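Local coordinates for protein 3' terminal uridylyl transferase (Trypanosoma brucei, PDB 5HZD) that adds uridines from UTP to the 3'-hydroxyl of guide RNAs, ribosomal RNAs and some mRNAs during mitochondrial RNA editing, at residues 148-151 with 152-156; 242-246 with 247-251; 423-426 with 427-431. All coordinates share one frame; numbering follows the deposited sequence.

All three contacts are local, each made within one continuous run of chain, and none touches another. Interaction 1 lies inside helix 143-156 of the catalytic palm, with one flank buried and another charged. Interaction 2, its centre about 20 Å from that of interaction 1 and on the same side of the chain's centre, joins strand 239-244 to helix 247-254 through a serine N-cap and a small buried apolar cluster. Interaction 3, centred about 47 Å from interaction 1 across the molecule, turns strand 425-426 into a short helix. It too has an N-cap, here a threonine paired with a methionine in a capping box, beside exposed residues and with partly weak bonds.

Interaction 1 (148-151 with 152-156); sequences RSIT and ELLRR
Ile150 and Leu154, one helical turn apart, lie side by side and point the same way, with CG2 of Ile150 4.0 Å from CD1 of Leu154. Both belong to helix 143-156 of the nucleotidyltransferase palm domain. The Leu154 side chain leans back along the turn, CG anti to its own carbonyl carbon (chi1 -68°), which brings CG to 3.3 Å from the Ile150 carbonyl oxygen. Leu153 does the same over Ser149, its CG 3.6 Å from Ser149 O. Beneath these side chains the ladder of i to i+4 bonds is regular, for example from Leu154 N to Ile150 O at 2.9 Å. The apolar flank faces the rest of the domain: Ile150 and Thr151 touch Ile175 of the sheet, Leu154 meets Leu164, and Leu153 packs on Val96 and Trp100 of helix 80-100. Thr151 OG1 bonds to Val147 O, one turn back. Glu152 lies on another flank, its chain bent at chi2 (71°), and its carboxylate forms a salt-bridge network with Arg155 and Arg156. The arm from Arg156 NE to Glu152 OE2 is weak at 3.5 Å, and the exact placing of Arg155 NH1 is doubtful. Leu153 CD2 lies 3.4 Å above the plane of the Arg156 guanidinium, offset toward its rim. The helix is thus amphipathic, held to the sheet by hydrocarbon, while the exposed arginines would offset the charge of Glu152, leaving this flank probably net positive.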
loop_
_atom_site.group_PDB
_atom_site.type_symbol
_atom_site.label_atom_id
_atom_site.label_comp_id
_atom_site.label_asym_id
_atom_site.label_seq_id
_atom_site.Cartn_x
_atom_site.Cartn_y
_atom_site.Cartn_z
ATOM N N ARG A 148 13.619 16.235 7.610
ATOM C CA ARG A 148 15.000 16.721 7.408
ATOM C C ARG A 148 15.958 15.989 8.356
ATOM O O ARG A 148 17.036 15.592 7.936
ATOM C CB ARG A 148 15.086 18.248 7.552
ATOM C CG ARG A 148 14.164 18.938 6.522
ATOM C CD ARG A 148 13.811 20.376 6.841
ATOM N NE ARG A 148 14.996 21.201 6.991
ATOM C CZ ARG A 148 15.287 21.865 8.107
ATOM N NH1 ARG A 148 14.460 21.792 9.157
ATOM N NH2 ARG A 148 16.394 22.605 8.174
ATOM N N SER A 149 15.544 15.779 9.605
ATOM C CA SER A 149 16.418 15.089 10.574
ATOM C C SER A 149 16.751 13.682 10.144
ATOM O O SER A 149 17.933 13.277 10.167
ATOM C CB SER A 149 15.756 15.053 11.958
ATOM O OG SER A 149 15.658 16.365 12.485
ATOM N N ILE A 150 15.743 12.915 9.747
ATOM C CA ILE A 150 15.993 11.522 9.384
ATOM C C ILE A 150 16.724 11.410 8.039
ATOM O O ILE A 150 17.563 10.524 7.852
ATOM C CB ILE A 150 14.709 10.708 9.453
ATOM C CG1 ILE A 150 14.279 10.647 10.936
ATOM C CG2 ILE A 150 14.930 9.309 8.909
ATOM C CD1 ILE A 150 12.889 10.165 11.099
ATOM N N THR A 151 16.431 12.326 7.109
ATOM C CA THR A 151 17.209 12.355 5.870
ATOM C C THR A 151 18.703 12.477 6.148
ATOM O O THR A 151 19.487 11.744 5.565
ATOM C CB THR A 151 16.736 13.463 4.953
ATOM O OG1 THR A 151 15.377 13.172 4.618
ATOM C CG2 THR A 151 17.550 13.457 3.639
ATOM N N GLU A 152 19.073 13.349 7.078
ATOM C CA GLU A 152 20.490 13.559 7.376
ATOM C C GLU A 152 21.112 12.330 8.023
ATOM O O GLU A 152 22.238 11.963 7.709
ATOM C CB GLU A 152 20.665 14.769 8.293
ATOM C CG GLU A 152 22.088 15.002 8.742
ATOM C CD GLU A 152 22.992 15.500 7.624
ATOM O OE1 GLU A 152 22.495 15.769 6.500
ATOM O OE2 GLU A 152 24.220 15.609 7.869
ATOM N N LEU A 153 20.382 11.685 8.918
ATOM C CA LEU A 153 20.899 10.445 9.514
ATOM C C LEU A 153 21.122 9.359 8.462
ATOM O O LEU A 153 22.141 8.627 8.493
ATOM C CB LEU A 153 19.964 9.919 10.619
ATOM C CG LEU A 153 19.877 10.776 11.882
ATOM C CD1 LEU A 153 18.852 10.200 12.869
ATOM C CD2 LEU A 153 21.258 10.927 12.549
ATOM N N LEU A 154 20.187 9.234 7.522
ATOM C CA LEU A 154 20.347 8.266 6.448
ATOM C C LEU A 154 21.555 8.587 5.549
ATOM O O LEU A 154 22.323 7.701 5.215
ATOM C CB LEU A 154 19.063 8.170 5.634
ATOM C CG LEU A 154 17.890 7.552 6.380
ATOM C CD1 LEU A 154 16.609 7.874 5.624
ATOM C CD2 LEU A 154 18.074 6.013 6.548
ATOM N N ARG A 155 21.749 9.857 5.215
ATOM C CA ARG A 155 22.904 10.287 4.426
ATOM C C ARG A 155 24.189 9.866 5.153
ATOM O O ARG A 155 25.138 9.393 4.526
ATOM C CB ARG A 155 22.871 11.815 4.245
ATOM C CG ARG A 155 23.944 12.396 3.344
ATOM C CD ARG A 155 23.955 13.930 3.434
ATOM N NE ARG A 155 25.284 14.446 3.780
ATOM C CZ ARG A 155 25.759 14.544 5.022
ATOM N NH1 ARG A 155 25.024 14.159 6.052
ATOM N NH2 ARG A 155 26.976 15.028 5.236
ATOM N N ARG A 156 24.206 10.000 6.472
ATOM C CA ARG A 156 25.446 9.780 7.234
ATOM C C ARG A 156 25.754 8.285 7.410
ATOM O O ARG A 156 26.876 7.904 7.758
ATOM C CB ARG A 156 25.366 10.448 8.617
ATOM C CG ARG A 156 25.357 11.981 8.637
ATOM C CD ARG A 156 25.417 12.486 10.110
ATOM N NE ARG A 156 24.277 13.328 10.506
ATOM C CZ ARG A 156 23.807 13.463 11.755
ATOM N NH1 ARG A 156 22.760 14.265 12.003
ATOM N NH2 ARG A 156 24.369 12.801 12.765
#

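Interaction 2 (242-246 with 247-251); sequences ATLES and TTAAV
Ser246 OG accepts from Ala249 N at 3.0 Å in a nearly straight bond, with an N-H...O angle of 171°, and this caps the first turn of helix 247-254. The Ser246 hydroxyl can do so because OG stands between its own backbone N and carbonyl carbon (chi1 72°), turned toward the amides of the helix start. The backbone adds a second tie, Ala250 N to Ser246 O at 3.0 Å, more bent at 140°, so side chain and carbonyl of one residue serve two successive amides. Ser246 is therefore the N-cap of a strand-to-helix turn: strand 239-244, a member of the four-stranded antiparallel sheet in the region inserted between palm strands 174-177 and 285-288, passes into the helix through the two-residue turn of Glu245 and Ser246. Packing fills the inside of this turn. Leu244 points toward the helix and lays CB 3.8 Å from CB of Ala249, while its CD2 branch reaches Ala250, 3.7 Å from CA and 3.9 Å from CB. The small side chains of Ala249 and Ala250 probably allow this close approach to the helix backbone. Farther out, the aliphatic part of Glu245 brushes the turn, CG lying 4.1 Å from CB of Ala249. Leu244 also touches Val228 of the neighbouring strand. Thr247 OG1 hydrogen-bonds to Glu279 OE1, and Thr248 packs against Arg88 and Ala91 of helix 80-100.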
loop_
_atom_site.group_PDB
_atom_site.type_symbol
_atom_site.label_atom_id
_atom_site.label_comp_id
_atom_site.label_asym_id
_atom_site.label_seq_id
_atom_site.Cartn_x
_atom_site.Cartn_y
_atom_site.Cartn_z
ATOM N N ALA A 242 34.777 -3.549 9.673
ATOM C CA ALA A 242 34.174 -4.477 10.616
ATOM C C ALA A 242 33.157 -5.326 9.887
ATOM O O ALA A 242 32.340 -4.812 9.099
ATOM C CB ALA A 242 33.498 -3.724 11.752
ATOM N N THR A 243 33.204 -6.625 10.156
ATOM C CA THR A 243 32.178 -7.543 9.695
ATOM C C THR A 243 31.309 -7.924 10.878
ATOM O O THR A 243 31.803 -8.372 11.913
ATOM C CB THR A 243 32.796 -8.802 9.086
ATOM O OG1 THR A 243 33.544 -8.428 7.927
ATOM C CG2 THR A 243 31.701 -9.786 8.669
ATOM N N LEU A 244 30.010 -7.745 10.722
ATOM C CA LEU A 244 29.074 -7.971 11.805
ATOM C C LEU A 244 28.343 -9.270 11.516
ATOM O O LEU A 244 28.435 -9.787 10.410
ATOM C CB LEU A 244 28.081 -6.804 11.900
ATOM C CG LEU A 244 28.678 -5.451 12.329
ATOM C CD1 LEU A 244 29.620 -5.614 13.524
ATOM C CD2 LEU A 244 29.387 -4.739 11.191
ATOM N N GLU A 245 27.604 -9.775 12.497
ATOM C CA GLU A 245 26.982 -11.105 12.372
ATOM C C GLU A 245 25.810 -11.123 11.392
ATOM O O GLU A 245 25.414 -12.193 10.895
ATOM C CB GLU A 245 26.529 -11.609 13.744
ATOM C CG GLU A 245 25.369 -10.837 14.343
ATOM C CD GLU A 245 25.033 -11.285 15.756
ATOM O OE1 GLU A 245 24.356 -10.519 16.480
ATOM O OE2 GLU A 245 25.448 -12.401 16.142
ATOM N N SER A 246 25.258 -9.947 11.107
ATOM C CA SER A 246 24.091 -9.847 10.236
ATOM C C SER A 246 24.065 -8.464 9.604
ATOM O O SER A 246 24.785 -7.570 10.030
ATOM C CB SER A 246 22.812 -10.061 11.034
ATOM O OG SER A 246 22.546 -8.954 11.874
ATOM N N THR A 247 23.238 -8.299 8.579
ATOM C CA THR A 247 23.056 -6.977 7.973
ATOM C C THR A 247 22.416 -5.999 8.939
ATOM O O THR A 247 22.668 -4.803 8.873
ATOM C CB THR A 247 22.191 -7.068 6.696
ATOM O OG1 THR A 247 21.023 -7.849 6.977
ATOM C CG2 THR A 247 22.972 -7.731 5.567
ATOM N N THR A 248 21.554 -6.475 9.831
ATOM C CA THR A 248 20.950 -5.577 10.800
ATOM C C THR A 248 22.003 -5.117 11.820
ATOM O O THR A 248 22.065 -3.924 12.159
ATOM C CB THR A 248 19.745 -6.228 11.496
ATOM O OG1 THR A 248 18.789 -6.615 10.494
ATOM C CG2 THR A 248 19.081 -5.259 12.430
ATOM N N ALA A 249 22.830 -6.045 12.301
ATOM C CA ALA A 249 23.921 -5.633 13.182
ATOM C C ALA A 249 24.848 -4.644 12.484
ATOM O O ALA A 249 25.404 -3.760 13.132
ATOM C CB ALA A 249 24.727 -6.846 13.687
ATOM N N ALA A 250 25.019 -4.780 11.171
ATOM C CA ALA A 250 25.910 -3.891 10.439
ATOM C C ALA A 250 25.368 -2.462 10.440
ATOM O O ALA A 250 26.123 -1.505 10.595
ATOM C CB ALA A 250 26.141 -4.384 9.022
ATOM N N VAL A 251 24.060 -2.303 10.278
ATOM C CA VAL A 251 23.479 -0.965 10.377
ATOM C C VAL A 251 23.519 -0.432 11.823
ATOM O O VAL A 251 23.804 0.736 12.053
ATOM C CB VAL A 251 22.056 -0.956 9.800
ATOM C CG1 VAL A 251 21.425 0.432 9.970
ATOM C CG2 VAL A 251 22.102 -1.368 8.322
#

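Interaction 3 (423-426 with 427-431); sequences GITT and KRMLG
A capping box formed by Thr426 and Met429 starts the short, weakly bonded helix 427-430, which a Schellman motif at Gly431 closes one turn later. The site lies in the Cid1-family part of the chain, where strand 425-426 pairs with strand 415-416. Thr426 OG1 takes the hydrogen bond from Met429 N at 3.2 Å, swung to the helix side by a chi1 of 67°. In return, the Thr426 N-H points almost straight at the thioether of Met429, with N 3.4 Å from SD, a weak bond despite its angle of 169°. The two side chains cross at about a right angle, Met429 CG passing 3.2 Å from Thr426 OG1. At the far end Gly431, with positive phi, donates its N-H to Arg428 O. Lys427 extends away from the cap, its NZ gripped by the carbonyls of Trp412, Tyr461 and Glu462, which fastens the helix start to neighbouring loops. The side chains of Thr425 and Leu430 also cross at about a right angle, the Thr425 methyl in van der Waals contact with the fork of Leu430: CG2 of Thr425 lies 3.9 Å from CG and 4.0 Å from CD1 of Leu430.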
loop_
_atom_site.group_PDB
_atom_site.type_symbol
_atom_site.label_atom_id
_atom_site.label_comp_id
_atom_site.label_asym_id
_atom_site.label_seq_id
_atom_site.Cartn_x
_atom_site.Cartn_y
_atom_site.Cartn_z
ATOM N N GLY A 423 -25.488 -3.115 6.965
ATOM C CA GLY A 423 -26.597 -3.017 6.038
ATOM C C GLY A 423 -26.351 -1.984 4.964
ATOM O O GLY A 423 -25.220 -1.589 4.724
ATOM N N ILE A 424 -27.415 -1.555 4.306
ATOM C CA ILE A 424 -27.306 -0.557 3.234
ATOM C C ILE A 424 -27.073 0.829 3.829
ATOM O O ILE A 424 -27.756 1.230 4.782
ATOM C CB ILE A 424 -28.606 -0.511 2.403
ATOM C CG1 ILE A 424 -28.818 -1.821 1.640
ATOM C CG2 ILE A 424 -28.628 0.711 1.442
ATOM C CD1 ILE A 424 -27.744 -2.176 0.683
ATOM N N THR A 425 -26.117 1.567 3.251
ATOM C CA THR A 425 -25.918 2.980 3.589
ATOM C C THR A 425 -26.462 3.821 2.434
ATOM O O THR A 425 -26.006 3.693 1.294
ATOM C CB THR A 425 -24.412 3.287 3.717
ATOM O OG1 THR A 425 -23.885 2.549 4.819
ATOM C CG2 THR A 425 -24.186 4.768 3.989
ATOM N N THR A 426 -27.444 4.672 2.690
ATOM C CA THR A 426 -27.936 5.536 1.622
ATOM C C THR A 426 -27.130 6.834 1.611
ATOM O O THR A 426 -26.510 7.188 2.608
ATOM C CB THR A 426 -29.426 5.856 1.781
ATOM O OG1 THR A 426 -29.628 6.659 2.946
ATOM C CG2 THR A 426 -30.258 4.550 1.878
ATOM N N LYS A 427 -27.103 7.523 0.474
ATOM C CA LYS A 427 -26.464 8.837 0.423
ATOM C C LYS A 427 -27.050 9.781 1.459
ATOM O O LYS A 427 -26.294 10.486 2.155
ATOM C CB LYS A 427 -26.575 9.433 -0.986
ATOM C CG LYS A 427 -25.748 8.631 -2.005
ATOM C CD LYS A 427 -25.787 9.287 -3.368
ATOM C CE LYS A 427 -25.128 8.346 -4.424
ATOM N NZ LYS A 427 -25.080 9.005 -5.777
ATOM N N ARG A 428 -28.376 9.741 1.615
ATOM C CA ARG A 428 -29.069 10.608 2.560
ATOM C C ARG A 428 -28.570 10.361 3.992
ATOM O O ARG A 428 -28.421 11.308 4.759
ATOM C CB ARG A 428 -30.588 10.460 2.431
ATOM C CG ARG A 428 -31.339 11.356 3.410
ATOM C CD ARG A 428 -32.837 11.215 3.220
ATOM N NE ARG A 428 -33.272 11.732 1.921
ATOM C CZ ARG A 428 -33.702 12.976 1.716
ATOM N NH1 ARG A 428 -33.751 13.838 2.724
ATOM N NH2 ARG A 428 -34.074 13.358 0.501
ATOM N N MET A 429 -28.212 9.114 4.325
ATOM C CA MET A 429 -27.713 8.838 5.684
ATOM C C MET A 429 -26.460 9.642 5.985
ATOM O O MET A 429 -26.280 10.115 7.104
ATOM C CB MET A 429 -27.466 7.326 5.905
ATOM C CG MET A 429 -28.761 6.513 6.005
ATOM S SD MET A 429 -28.359 4.765 5.944
ATOM C CE MET A 429 -27.113 4.875 7.222
ATOM N N LEU A 430 -25.591 9.844 4.981
ATOM C CA LEU A 430 -24.336 10.571 5.200
ATOM C C LEU A 430 -24.415 12.061 4.874
ATOM O O LEU A 430 -23.434 12.785 5.057
ATOM C CB LEU A 430 -23.226 9.943 4.346
ATOM C CG LEU A 430 -23.009 8.434 4.529
ATOM C CD1 LEU A 430 -21.722 7.976 3.813
ATOM C CD2 LEU A 430 -22.908 8.060 5.996
ATOM N N GLY A 431 -25.558 12.489 4.352
ATOM C CA GLY A 431 -25.752 13.860 3.908
ATOM C C GLY A 431 -25.120 14.049 2.531
ATOM O O GLY A 431 -24.793 15.177 2.151
#